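Local structure of complement factor MASP-3 (Homo sapiens, 3DEM) at residues F213-H218 against D226-K231; V256-H261 against R269-S274; G152-T157 against R163-D168; V59-E64 against E86-P91. The protein is a serine protease of the complement system whose CUB1-EGF-CUB2 region, the fragment crystallised here, interacts with mannan-binding lectin and ficolins. One frame throughout, in Å; residues are numbered along the deposited sequence.

Interaction 1 (F213-H218 against D226-K231); sequences FDIEDH and DYIKIK. With CA (calcium ion), chain F.
E216 and D226 meet at the calcium site of the second CUB domain, where the loop that follows strand 205-209 meets the start of strand 227-232. E216 binds through one oxygen, OE1, 2.2 Å from the calcium ion, whereas D226 grips it with both carboxylate oxygens, unevenly: OD2 is the short arm at 2.3 Å from the metal and OD1 the long one at 2.8 Å. CG of E216 lies anti to the backbone N (chi1 -165°), and the chain stays extended beyond it, carrying the acid out to the ion. The two carboxylate planes are turned 67° apart. D263 and S265 complete the protein ligands, and two waters also bind the metal. The hydroxyl of Y187 hydrogen-bonds D226 OD2 and the backbone N of E216, and so probably helps to position them.

Water forms a second bridge: one molecule donates to both main-chain carbonyls, lying 2.6 Å from E216 O and 2.7 Å from D226 O.

Apolar contacts fill the inward side. I215 crosses I228 at about a right angle, its CD1 3.8 Å from I228 CG1, while F213 offers CE1 more loosely to I228 CD1. The other branch of I215 turns to the stem of D226, with CG2 3.6 Å from D226 CB.

Interaction 2 (V256-H261 against R269-S274); sequences VLILFH and RGWRLS
F260 carries its ring anti to the backbone N (chi1 -180°), while W271 holds CG between its backbone N and carbonyl carbon (chi1 54°). With these torsions the two side chains run antiparallel alongside one another, and the indole edge comes over the phenyl ring. The result is a T-shaped pair: W271 points the N-H edge of its five-membered ring at the face of F260, the planes 84° apart and the centroids separated by 4.4 Å. NE1 of W271 stands 3.2 Å above the plane of the F260 ring, over its centre, and the six-membered half of the indole runs on to the stem, CZ2 of W271 being 3.9 Å from F260 CB.

The contact spans the interior of the CUB beta sandwich, since strand 255-261 belongs to one sheet and strand 272-277 to the other. Further aromatic neighbours extend it: Y187 packs edge-to-face with F260, and the ring of Y195 meets W271.

Beside the aromatic pair, aliphatic groups take over. I258 uses both branches: CG2 lies 4.1 Å from W271 CH2, and CD1 reaches L273 tip to tip, 3.9 Å from CD2 of that leucine.

Interaction 3 (G152-T157 against R163-D168); sequences GYILHT and RVECSD
I154 and R163 form an antiparallel hydrogen-bonded pair in the small two-stranded hairpin that ends the EGF module, just where the chain passes into the second CUB domain. Their main chains satisfy each other: I154 N donates to R163 O at 2.7 Å, nearly straight at 164°, and R163 N returns a more bent bond to I154 O at 2.8 Å.

Waters bridge on both sides of the pair. One donates to G152 O and accepts from E165 N, the latter at 2.8 Å; the other accepts from R163 NE at 3.0 Å and is shared with H156 ND1. V164 N, by contrast, is bound by S191 OG of the CUB domain.

R163 sets CG between its backbone N and carbonyl carbon (chi1 68°) and runs extended to NE, which lays one face of the guanidinium over CD1 of I154. Its NH1 makes a salt bridge to E165 OE1 at 2.7 Å, meeting that oxygen from above the carboxylate plane, with a weak bond from NH2 to the same atom. The ring of H156 is turned almost perpendicular to the guanidinium.

Separately, V164 makes a CH-pi contact over the face of Y153, its CG1 3.9 Å from the ring centroid.

The charge of R163 is probably largely balanced by E165; the arginine may slightly disfavour protonation of H156, an effect damped by that carboxylate and the bridging water.

Interaction 4 (V59-E64 against E86-P91); sequences VKVETE and EVVLSP
V61 and V88 face each other across the beta sandwich of the first CUB domain, V61 on strand 58-62 of one sheet and V88 on strand 88-89 of the other. The short pieces 61-63 and 88-91 run almost parallel, 6° apart, and no main-chain bond links them: the alpha carbons of V61 and V88 are 8.2 Å apart, and side chains bridge the gap.

Two pairs make up the packed part. Both valines hold CG1 anti to the backbone N (chi1 near 180°), and these methyls meet at 3.9 Å from V61 CG1 to V88 CG1. L41 and M95 also pack on V61, which is buried, whereas V88 remains partly exposed. Closer still, buried T63 points its methyl at the ring of P91, CG2 lying 3.6 Å from P91 CD. A chi1 of 69° sets that methyl anti to the carbonyl carbon and toward the proline, while OG1 hydrogen-bonds D65. P91 is itself exposed, although it rests also on L68.

Against these pairs, the solvent side is loose. L89 starts away from segment 59-64 and is exposed, and V87 is likewise exposed. On the other face of strand 58-62, K60 and E62 make no more than a long ion pair, 4.0 Å from K60 NZ to E62 OE1.

In the fold
Interactions 1 and 2 share the second CUB domain, their centres 8 Å apart. Strands 227-232 and 255-261 are sheet neighbours, with L259 N 2.7 Å from K229 O, and D214 N lies 2.7 Å from G270 O; both are probable hydrogen bonds. W271 also packs on F213, I215 and I228, so the aromatic pair of interaction 2 packs against the apolar side of interaction 1; the F260 side chain is about 8 Å from the calcium ion bound there. Interaction 3 leads into this domain from the EGF module, its nearest atoms about 6 Å from interaction 2. Interaction 4 stands apart in the first CUB domain, its centre about 50 Å from that of interaction 1.

Interaction 1 (F213-H218 against D226-K231)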
loop_
_atom_site.group_PDB
_atom_site.type_symbol
_atom_site.label_atom_id
_atom_site.label_comp_id
_atom_site.label_asym_id
_atom_site.label_seq_id
_atom_site.Cartn_x
_atom_site.Cartn_y
_atom_site.Cartn_z
ATOM N N PHE A 213 43.367 15.239 2.837
ATOM C CA PHE A 213 42.705 16.504 3.119
ATOM C C PHE A 213 41.655 16.760 2.036
ATOM O O PHE A 213 41.986 16.935 0.863
ATOM C CB PHE A 213 43.716 17.648 3.177
ATOM C CG PHE A 213 43.137 18.944 3.672
ATOM C CD1 PHE A 213 43.153 19.248 5.027
ATOM C CD2 PHE A 213 42.579 19.857 2.789
ATOM C CE1 PHE A 213 42.627 20.439 5.497
ATOM C CE2 PHE A 213 42.044 21.058 3.250
ATOM C CZ PHE A 213 42.073 21.350 4.606
ATOM N N ASP A 214 40.389 16.767 2.433
ATOM C CA ASP A 214 39.287 16.815 1.476
ATOM C C ASP A 214 38.092 17.513 2.109
ATOM O O ASP A 214 37.267 16.885 2.777
ATOM C CB ASP A 214 38.930 15.397 1.015
ATOM C CG ASP A 214 37.752 15.356 0.053
ATOM O OD1 ASP A 214 37.355 16.410 -0.497
ATOM O OD2 ASP A 214 37.226 14.243 -0.159
ATOM N N ILE A 215 38.033 18.828 1.907
ATOM C CA ILE A 215 36.936 19.656 2.387
ATOM C C ILE A 215 36.288 20.316 1.180
ATOM O O ILE A 215 36.976 20.922 0.358
ATOM C CB ILE A 215 37.428 20.730 3.382
ATOM C CG1 ILE A 215 38.196 20.071 4.534
ATOM C CG2 ILE A 215 36.251 21.542 3.927
ATOM C CD1 ILE A 215 38.588 21.023 5.650
ATOM N N GLU A 216 34.974 20.167 1.053
ATOM C CA GLU A 216 34.243 20.732 -0.073
ATOM C C GLU A 216 34.615 22.199 -0.283
ATOM O O GLU A 216 34.656 22.980 0.672
ATOM C CB GLU A 216 32.737 20.611 0.163
ATOM C CG GLU A 216 31.888 20.823 -1.078
ATOM C CD GLU A 216 30.406 20.881 -0.761
ATOM O OE1 GLU A 216 30.047 20.742 0.427
ATOM O OE2 GLU A 216 29.599 21.075 -1.696
ATOM N N ASP A 217 34.887 22.573 -1.528
ATOM C CA ASP A 217 35.187 23.963 -1.842
ATOM C C ASP A 217 34.479 24.430 -3.109
ATOM O O ASP A 217 33.699 23.691 -3.707
ATOM C CB ASP A 217 36.702 24.196 -1.937
ATOM C CG ASP A 217 37.335 23.531 -3.155
ATOM O OD1 ASP A 217 36.641 22.797 -3.892
ATOM O OD2 ASP A 217 38.543 23.751 -3.385
ATOM N N HIS A 218 34.755 25.673 -3.498
ATOM C CA HIS A 218 34.185 26.275 -4.692
ATOM C C HIS A 218 35.337 26.872 -5.481
ATOM O O HIS A 218 36.275 27.404 -4.894
ATOM C CB HIS A 218 33.182 27.364 -4.303
ATOM C CG HIS A 218 32.346 27.859 -5.442
ATOM N ND1 HIS A 218 32.750 28.881 -6.274
ATOM C CD2 HIS A 218 31.125 27.475 -5.885
ATOM C CE1 HIS A 218 31.814 29.106 -7.179
ATOM N NE2 HIS A 218 30.818 28.265 -6.966
ATOM N N ASP A 226 31.906 24.315 3.409
ATOM C CA ASP A 226 32.533 23.755 4.599
ATOM C C ASP A 226 33.877 24.446 4.825
ATOM O O ASP A 226 34.452 25.009 3.897
ATOM C CB ASP A 226 32.767 22.254 4.429
ATOM C CG ASP A 226 31.526 21.512 3.943
ATOM O OD1 ASP A 226 30.386 21.976 4.186
ATOM O OD2 ASP A 226 31.698 20.446 3.319
ATOM N N TYR A 227 34.387 24.393 6.053
ATOM C CA TYR A 227 35.651 25.049 6.343
ATOM C C TYR A 227 36.193 24.778 7.737
ATOM O O TYR A 227 35.460 24.391 8.653
ATOM C CB TYR A 227 35.524 26.561 6.145
ATOM C CG TYR A 227 34.408 27.187 6.960
ATOM C CD1 TYR A 227 34.612 27.549 8.282
ATOM C CD2 TYR A 227 33.149 27.411 6.405
ATOM C CE1 TYR A 227 33.601 28.118 9.031
ATOM C CE2 TYR A 227 32.128 27.985 7.152
ATOM C CZ TYR A 227 32.365 28.334 8.468
ATOM O OH TYR A 227 31.361 28.903 9.227
ATOM N N ILE A 228 37.500 24.986 7.870
ATOM C CA ILE A 228 38.166 25.034 9.150
ATOM C C ILE A 228 38.563 26.479 9.421
ATOM O O ILE A 228 39.074 27.167 8.533
ATOM C CB ILE A 228 39.463 24.191 9.137
ATOM C CG1 ILE A 228 39.150 22.706 8.974
ATOM C CG2 ILE A 228 40.272 24.420 10.412
ATOM C CD1 ILE A 228 40.389 21.836 8.899
ATOM N N LYS A 229 38.299 26.935 10.640
ATOM C CA LYS A 229 38.873 28.164 11.153
ATOM C C LYS A 229 39.701 27.777 12.375
ATOM O O LYS A 229 39.336 26.864 13.126
ATOM C CB LYS A 229 37.784 29.141 11.587
ATOM C CG LYS A 229 37.059 29.860 10.464
ATOM C CD LYS A 229 35.794 30.536 11.013
ATOM C CE LYS A 229 35.116 31.439 9.986
ATOM N NZ LYS A 229 33.959 32.191 10.586
ATOM N N ILE A 230 40.808 28.473 12.575
ATOM C CA ILE A 230 41.663 28.212 13.717
ATOM C C ILE A 230 41.918 29.508 14.463
ATOM O O ILE A 230 42.569 30.414 13.941
ATOM C CB ILE A 230 43.003 27.601 13.287
ATOM C CG1 ILE A 230 42.771 26.287 12.523
ATOM C CG2 ILE A 230 43.902 27.403 14.501
ATOM C CD1 ILE A 230 44.041 25.654 11.981
ATOM N N LYS A 231 41.392 29.602 15.680
ATOM C CA LYS A 231 41.615 30.787 16.491
ATOM C C LYS A 231 42.793 30.612 17.444
ATOM O O LYS A 231 42.805 29.711 18.284
ATOM C CB LYS A 231 40.356 31.191 17.268
ATOM C CG LYS A 231 40.560 32.443 18.105
ATOM C CD LYS A 231 39.255 33.034 18.610
ATOM C CE LYS A 231 39.507 34.352 19.317
ATOM N NZ LYS A 231 38.293 34.889 19.978
HETATM CA CA CA F . 29.579 19.944 2.480
HETATM O O HOH W 1 33.734 25.308 1.331
HETATM O O HOH W 2 28.948 18.837 4.507
HETATM O O HOH W 3 30.819 17.939 2.043
#

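Interaction 2 (V256-H261 against R269-S274)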
loop_
_atom_site.group_PDB
_atom_site.type_symbol
_atom_site.label_atom_id
_atom_site.label_comp_id
_atom_site.label_asym_id
_atom_site.label_seq_id
_atom_site.Cartn_x
_atom_site.Cartn_y
_atom_site.Cartn_z
ATOM N N VAL A 256 44.708 26.700 21.509
ATOM C CA VAL A 256 44.259 26.827 20.132
ATOM C C VAL A 256 42.833 26.310 20.006
ATOM O O VAL A 256 42.471 25.298 20.619
ATOM C CB VAL A 256 45.170 26.018 19.169
ATOM C CG1 VAL A 256 44.620 26.057 17.756
ATOM C CG2 VAL A 256 46.610 26.542 19.216
ATOM N N LEU A 257 42.018 27.010 19.226
ATOM C CA LEU A 257 40.691 26.512 18.895
ATOM C C LEU A 257 40.575 26.200 17.411
ATOM O O LEU A 257 40.909 27.026 16.562
ATOM C CB LEU A 257 39.604 27.512 19.295
ATOM C CG LEU A 257 38.203 27.149 18.791
ATOM C CD1 LEU A 257 37.605 25.982 19.587
ATOM C CD2 LEU A 257 37.277 28.359 18.815
ATOM N N ILE A 258 40.103 24.999 17.105
ATOM C CA ILE A 258 39.831 24.605 15.737
ATOM C C ILE A 258 38.322 24.463 15.586
ATOM O O ILE A 258 37.678 23.688 16.305
ATOM C CB ILE A 258 40.522 23.275 15.382
ATOM C CG1 ILE A 258 42.041 23.399 15.556
ATOM C CG2 ILE A 258 40.190 22.858 13.957
ATOM C CD1 ILE A 258 42.708 22.121 15.993
ATOM N N LEU A 259 37.760 25.235 14.664
ATOM C CA LEU A 259 36.353 25.137 14.331
ATOM C C LEU A 259 36.198 24.492 12.959
ATOM O O LEU A 259 36.802 24.941 11.978
ATOM C CB LEU A 259 35.692 26.519 14.352
ATOM C CG LEU A 259 34.196 26.576 13.995
ATOM C CD1 LEU A 259 33.476 27.709 14.717
ATOM C CD2 LEU A 259 33.986 26.692 12.489
ATOM N N PHE A 260 35.406 23.428 12.902
ATOM C CA PHE A 260 35.099 22.767 11.645
ATOM C C PHE A 260 33.608 22.839 11.355
ATOM O O PHE A 260 32.797 22.303 12.103
ATOM C CB PHE A 260 35.578 21.309 11.654
ATOM C CG PHE A 260 35.290 20.566 10.374
ATOM C CD1 PHE A 260 35.601 21.133 9.142
ATOM C CD2 PHE A 260 34.723 19.297 10.402
ATOM C CE1 PHE A 260 35.339 20.453 7.958
ATOM C CE2 PHE A 260 34.459 18.607 9.225
ATOM C CZ PHE A 260 34.769 19.187 7.999
ATOM N N HIS A 261 33.257 23.512 10.266
ATOM C CA HIS A 261 31.861 23.684 9.882
ATOM C C HIS A 261 31.562 22.856 8.641
ATOM O O HIS A 261 32.327 22.882 7.682
ATOM C CB HIS A 261 31.566 25.164 9.600
ATOM C CG HIS A 261 30.147 25.443 9.192
ATOM N ND1 HIS A 261 29.736 25.449 7.876
ATOM C CD2 HIS A 261 29.052 25.745 9.928
ATOM C CE1 HIS A 261 28.445 25.726 7.821
ATOM N NE2 HIS A 261 28.005 25.912 9.052
ATOM N N ARG A 269 35.871 13.598 2.491
ATOM C CA ARG A 269 36.485 12.709 3.487
ATOM C C ARG A 269 37.063 13.402 4.735
ATOM O O ARG A 269 37.292 12.758 5.763
ATOM C CB ARG A 269 37.533 11.815 2.820
ATOM C CG ARG A 269 36.954 10.979 1.679
ATOM C CD ARG A 269 37.987 10.071 1.058
ATOM N NE ARG A 269 38.255 8.904 1.900
ATOM C CZ ARG A 269 38.975 7.851 1.517
ATOM N NH1 ARG A 269 39.513 7.810 0.302
ATOM N NH2 ARG A 269 39.158 6.833 2.353
ATOM N N GLY A 270 37.295 14.706 4.646
ATOM C CA GLY A 270 37.725 15.469 5.806
ATOM C C GLY A 270 39.223 15.682 5.927
ATOM O O GLY A 270 39.921 15.906 4.933
ATOM N N TRP A 271 39.721 15.599 7.158
ATOM C CA TRP A 271 41.066 16.064 7.468
ATOM C C TRP A 271 41.594 15.467 8.764
ATOM O O TRP A 271 40.836 14.992 9.612
ATOM C CB TRP A 271 41.081 17.594 7.584
ATOM C CG TRP A 271 40.065 18.124 8.568
ATOM C CD1 TRP A 271 38.780 18.503 8.296
ATOM C CD2 TRP A 271 40.253 18.329 9.977
ATOM N NE1 TRP A 271 38.154 18.932 9.451
ATOM C CE2 TRP A 271 39.036 18.834 10.496
ATOM C CE3 TRP A 271 41.325 18.125 10.854
ATOM C CZ2 TRP A 271 38.866 19.138 11.848
ATOM C CZ3 TRP A 271 41.157 18.436 12.198
ATOM C CH2 TRP A 271 39.935 18.935 12.682
ATOM N N ARG A 272 42.909 15.511 8.903
ATOM C CA ARG A 272 43.592 15.036 10.091
ATOM C C ARG A 272 44.776 15.953 10.365
ATOM O O ARG A 272 45.468 16.380 9.446
ATOM C CB ARG A 272 44.087 13.601 9.886
ATOM C CG ARG A 272 45.141 13.158 10.887
ATOM C CD ARG A 272 45.677 11.774 10.575
ATOM N NE ARG A 272 46.866 11.479 11.371
ATOM C CZ ARG A 272 47.001 10.426 12.179
ATOM N NH1 ARG A 272 46.024 9.531 12.300
ATOM N NH2 ARG A 272 48.129 10.256 12.856
ATOM N N LEU A 273 45.007 16.263 11.630
ATOM C CA LEU A 273 46.197 17.007 11.980
ATOM C C LEU A 273 46.831 16.416 13.224
ATOM O O LEU A 273 46.172 15.728 14.016
ATOM C CB LEU A 273 45.890 18.502 12.166
ATOM C CG LEU A 273 45.030 18.983 13.335
ATOM C CD1 LEU A 273 45.855 19.058 14.630
ATOM C CD2 LEU A 273 44.423 20.335 13.005
ATOM N N SER A 274 48.122 16.663 13.378
ATOM C CA SER A 274 48.789 16.370 14.623
ATOM C C SER A 274 49.312 17.683 15.178
ATOM O O SER A 274 49.664 18.589 14.424
ATOM C CB SER A 274 49.936 15.378 14.415
ATOM O OG SER A 274 50.931 15.928 13.570
#

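Interaction 3 (G152-T157 against R163-D168)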
loop_
_atom_site.group_PDB
_atom_site.type_symbol
_atom_site.label_atom_id
_atom_site.label_comp_id
_atom_site.label_asym_id
_atom_site.label_seq_id
_atom_site.Cartn_x
_atom_site.Cartn_y
_atom_site.Cartn_z
ATOM N N GLY A 152 24.363 7.162 16.672
ATOM C CA GLY A 152 25.452 8.090 16.944
ATOM C C GLY A 152 25.270 9.426 16.249
ATOM O O GLY A 152 26.050 10.351 16.462
ATOM N N TYR A 153 24.237 9.526 15.416
ATOM C CA TYR A 153 23.937 10.764 14.693
ATOM C C TYR A 153 22.634 11.395 15.169
ATOM O O TYR A 153 21.790 10.739 15.780
ATOM C CB TYR A 153 23.821 10.505 13.193
ATOM C CG TYR A 153 25.115 10.193 12.473
ATOM C CD1 TYR A 153 25.740 11.157 11.689
ATOM C CD2 TYR A 153 25.695 8.931 12.546
ATOM C CE1 TYR A 153 26.911 10.873 11.009
ATOM C CE2 TYR A 153 26.865 8.639 11.871
ATOM C CZ TYR A 153 27.467 9.614 11.102
ATOM O OH TYR A 153 28.633 9.346 10.429
ATOM N N ILE A 154 22.469 12.675 14.859
ATOM C CA ILE A 154 21.298 13.424 15.283
ATOM C C ILE A 154 20.630 14.042 14.060
ATOM O O ILE A 154 21.286 14.707 13.254
ATOM C CB ILE A 154 21.684 14.538 16.287
ATOM C CG1 ILE A 154 22.339 13.932 17.534
ATOM C CG2 ILE A 154 20.466 15.367 16.668
ATOM C CD1 ILE A 154 23.134 14.926 18.367
ATOM N N LEU A 155 19.328 13.810 13.915
ATOM C CA LEU A 155 18.569 14.421 12.827
ATOM C C LEU A 155 18.533 15.943 12.989
ATOM O O LEU A 155 18.149 16.466 14.042
ATOM C CB LEU A 155 17.149 13.846 12.765
ATOM C CG LEU A 155 16.355 14.149 11.486
ATOM C CD1 LEU A 155 16.997 13.486 10.275
ATOM C CD2 LEU A 155 14.896 13.718 11.618
ATOM N N HIS A 156 18.948 16.642 11.939
ATOM C CA HIS A 156 19.075 18.095 11.956
ATOM C C HIS A 156 17.709 18.784 11.872
ATOM O O HIS A 156 16.689 18.132 11.674
ATOM C CB HIS A 156 19.987 18.538 10.802
ATOM C CG HIS A 156 20.374 19.984 10.843
ATOM N ND1 HIS A 156 20.896 20.588 11.968
ATOM C CD2 HIS A 156 20.338 20.942 9.885
ATOM C CE1 HIS A 156 21.147 21.860 11.706
ATOM N NE2 HIS A 156 20.822 22.098 10.449
ATOM N N THR A 157 17.697 20.106 12.017
ATOM C CA THR A 157 16.451 20.868 12.011
ATOM C C THR A 157 15.764 20.899 10.642
ATOM O O THR A 157 14.628 21.356 10.518
ATOM C CB THR A 157 16.666 22.304 12.507
ATOM O OG1 THR A 157 17.832 22.851 11.885
ATOM C CG2 THR A 157 16.850 22.319 14.014
ATOM N N ARG A 163 23.566 15.125 11.649
ATOM C CA ARG A 163 24.754 15.744 12.233
ATOM C C ARG A 163 25.252 14.937 13.424
ATOM O O ARG A 163 24.641 13.943 13.799
ATOM C CB ARG A 163 24.453 17.187 12.664
ATOM C CG ARG A 163 23.480 17.315 13.830
ATOM C CD ARG A 163 23.468 18.737 14.383
ATOM N NE ARG A 163 22.719 18.832 15.636
ATOM C CZ ARG A 163 23.234 18.583 16.837
ATOM N NH1 ARG A 163 24.507 18.220 16.955
ATOM N NH2 ARG A 163 22.475 18.697 17.924
ATOM N N VAL A 164 26.364 15.369 14.012
ATOM C CA VAL A 164 26.902 14.726 15.205
ATOM C C VAL A 164 27.278 15.769 16.237
ATOM O O VAL A 164 27.429 16.947 15.917
ATOM C CB VAL A 164 28.177 13.893 14.904
ATOM C CG1 VAL A 164 27.861 12.729 13.982
ATOM C CG2 VAL A 164 29.281 14.780 14.323
ATOM N N GLU A 165 27.428 15.332 17.480
ATOM C CA GLU A 165 28.079 16.152 18.484
ATOM C C GLU A 165 29.564 15.854 18.391
ATOM O O GLU A 165 29.971 14.698 18.484
ATOM C CB GLU A 165 27.533 15.849 19.880
ATOM C CG GLU A 165 26.157 16.467 20.155
ATOM C CD GLU A 165 26.113 17.980 19.908
ATOM O OE1 GLU A 165 25.032 18.495 19.561
ATOM O OE2 GLU A 165 27.151 18.669 20.050
ATOM N N CYS A 166 30.370 16.888 18.171
ATOM C CA CYS A 166 31.807 16.702 17.974
ATOM C C CYS A 166 32.627 17.778 18.697
ATOM O O CYS A 166 33.682 18.194 18.218
ATOM C CB CYS A 166 32.136 16.687 16.470
ATOM S SG CYS A 166 31.271 17.977 15.520
ATOM N N SER A 167 32.139 18.213 19.854
ATOM C CA SER A 167 32.776 19.305 20.580
ATOM C C SER A 167 33.166 18.947 22.007
ATOM O O SER A 167 33.790 19.752 22.695
ATOM C CB SER A 167 31.866 20.533 20.593
ATOM O OG SER A 167 31.672 21.021 19.276
ATOM N N ASP A 168 32.783 17.756 22.456
ATOM C CA ASP A 168 33.089 17.331 23.822
ATOM C C ASP A 168 34.514 16.821 23.946
ATOM O O ASP A 168 34.742 15.638 24.170
ATOM C CB ASP A 168 32.094 16.270 24.300
ATOM C CG ASP A 168 30.743 16.860 24.633
ATOM O OD1 ASP A 168 30.559 18.076 24.400
ATOM O OD2 ASP A 168 29.863 16.119 25.128
HETATM O O HOH W 4 26.464 12.678 17.756
HETATM O O HOH W 5 20.233 20.121 14.669
#

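Interaction 4 (V59-E64 against E86-P91)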
loop_
_atom_site.group_PDB
_atom_site.type_symbol
_atom_site.label_atom_id
_atom_site.label_comp_id
_atom_site.label_asym_id
_atom_site.label_seq_id
_atom_site.Cartn_x
_atom_site.Cartn_y
_atom_site.Cartn_z
ATOM N N VAL A 59 -13.077 7.576 -23.928
ATOM C CA VAL A 59 -12.835 7.819 -22.520
ATOM C C VAL A 59 -11.428 8.389 -22.410
ATOM O O VAL A 59 -10.445 7.718 -22.725
ATOM C CB VAL A 59 -12.964 6.537 -21.665
ATOM C CG1 VAL A 59 -12.499 6.799 -20.240
ATOM C CG2 VAL A 59 -14.403 6.019 -21.674
ATOM N N LYS A 60 -11.342 9.643 -21.987
ATOM C CA LYS A 60 -10.076 10.356 -21.913
ATOM C C LYS A 60 -9.653 10.481 -20.451
ATOM O O LYS A 60 -10.420 10.961 -19.609
ATOM C CB LYS A 60 -10.243 11.739 -22.539
ATOM C CG LYS A 60 -8.972 12.550 -22.692
ATOM C CD LYS A 60 -9.298 13.920 -23.282
ATOM C CE LYS A 60 -8.043 14.670 -23.702
ATOM N NZ LYS A 60 -8.352 15.948 -24.425
ATOM N N VAL A 61 -8.438 10.039 -20.147
ATOM C CA VAL A 61 -7.907 10.127 -18.789
ATOM C C VAL A 61 -6.725 11.081 -18.770
ATOM O O VAL A 61 -5.739 10.870 -19.481
ATOM C CB VAL A 61 -7.449 8.748 -18.268
ATOM C CG1 VAL A 61 -6.923 8.861 -16.843
ATOM C CG2 VAL A 61 -8.594 7.736 -18.349
ATOM N N GLU A 62 -6.818 12.128 -17.960
ATOM C CA GLU A 62 -5.795 13.171 -17.975
ATOM C C GLU A 62 -5.574 13.830 -16.616
ATOM O O GLU A 62 -6.353 13.640 -15.682
ATOM C CB GLU A 62 -6.160 14.243 -19.004
ATOM C CG GLU A 62 -7.373 15.064 -18.617
ATOM C CD GLU A 62 -7.960 15.836 -19.783
ATOM O OE1 GLU A 62 -7.186 16.319 -20.641
ATOM O OE2 GLU A 62 -9.202 15.961 -19.837
ATOM N N THR A 63 -4.495 14.598 -16.517
ATOM C CA THR A 63 -4.265 15.457 -15.365
ATOM C C THR A 63 -4.552 16.893 -15.783
ATOM O O THR A 63 -5.165 17.128 -16.825
ATOM C CB THR A 63 -2.826 15.347 -14.834
ATOM O OG1 THR A 63 -1.914 15.914 -15.781
ATOM C CG2 THR A 63 -2.457 13.897 -14.587
ATOM N N GLU A 64 -4.106 17.852 -14.980
ATOM C CA GLU A 64 -4.377 19.257 -15.267
ATOM C C GLU A 64 -3.540 19.802 -16.428
ATOM O O GLU A 64 -3.814 20.889 -16.934
ATOM C CB GLU A 64 -4.181 20.116 -14.009
ATOM C CG GLU A 64 -2.903 19.813 -13.222
ATOM C CD GLU A 64 -3.030 18.578 -12.338
ATOM O OE1 GLU A 64 -3.598 18.686 -11.229
ATOM O OE2 GLU A 64 -2.550 17.498 -12.744
ATOM N N GLU A 86 -5.288 -3.257 -18.115
ATOM C CA GLU A 86 -4.249 -2.300 -17.761
ATOM C C GLU A 86 -4.722 -1.248 -16.769
ATOM O O GLU A 86 -5.839 -0.738 -16.850
ATOM C CB GLU A 86 -3.665 -1.637 -19.011
ATOM C CG GLU A 86 -2.849 -2.587 -19.900
ATOM C CD GLU A 86 -1.557 -3.061 -19.246
ATOM O OE1 GLU A 86 -1.113 -2.431 -18.260
ATOM O OE2 GLU A 86 -0.975 -4.064 -19.722
ATOM N N VAL A 87 -3.851 -0.941 -15.819
ATOM C CA VAL A 87 -4.122 0.069 -14.815
ATOM C C VAL A 87 -3.537 1.394 -15.272
ATOM O O VAL A 87 -2.408 1.440 -15.758
ATOM C CB VAL A 87 -3.487 -0.316 -13.466
ATOM C CG1 VAL A 87 -3.443 0.880 -12.538
ATOM C CG2 VAL A 87 -4.239 -1.481 -12.835
ATOM N N VAL A 88 -4.308 2.465 -15.124
ATOM C CA VAL A 88 -3.822 3.804 -15.418
ATOM C C VAL A 88 -3.469 4.513 -14.111
ATOM O O VAL A 88 -4.323 4.707 -13.245
ATOM C CB VAL A 88 -4.867 4.636 -16.191
ATOM C CG1 VAL A 88 -4.322 6.030 -16.484
ATOM C CG2 VAL A 88 -5.269 3.921 -17.479
ATOM N N LEU A 89 -2.206 4.894 -13.975
ATOM C CA LEU A 89 -1.725 5.526 -12.754
ATOM C C LEU A 89 -1.449 7.004 -13.004
ATOM O O LEU A 89 -0.737 7.356 -13.945
ATOM C CB LEU A 89 -0.457 4.823 -12.269
ATOM C CG LEU A 89 0.110 5.193 -10.895
ATOM C CD1 LEU A 89 -0.829 4.776 -9.776
ATOM C CD2 LEU A 89 1.490 4.560 -10.693
ATOM N N SER A 90 -2.022 7.868 -12.170
ATOM C CA SER A 90 -1.756 9.300 -12.265
ATOM C C SER A 90 -0.395 9.616 -11.651
ATOM O O SER A 90 0.013 8.963 -10.692
ATOM C CB SER A 90 -2.846 10.109 -11.558
ATOM O OG SER A 90 -2.777 9.949 -10.151
ATOM N N PRO A 91 0.312 10.615 -12.211
ATOM C CA PRO A 91 1.622 11.025 -11.700
ATOM C C PRO A 91 1.511 11.679 -10.328
ATOM O O PRO A 91 2.404 11.530 -9.493
ATOM C CB PRO A 91 2.103 12.056 -12.731
ATOM C CG PRO A 91 1.206 11.890 -13.918
ATOM C CD PRO A 91 -0.096 11.409 -13.379
#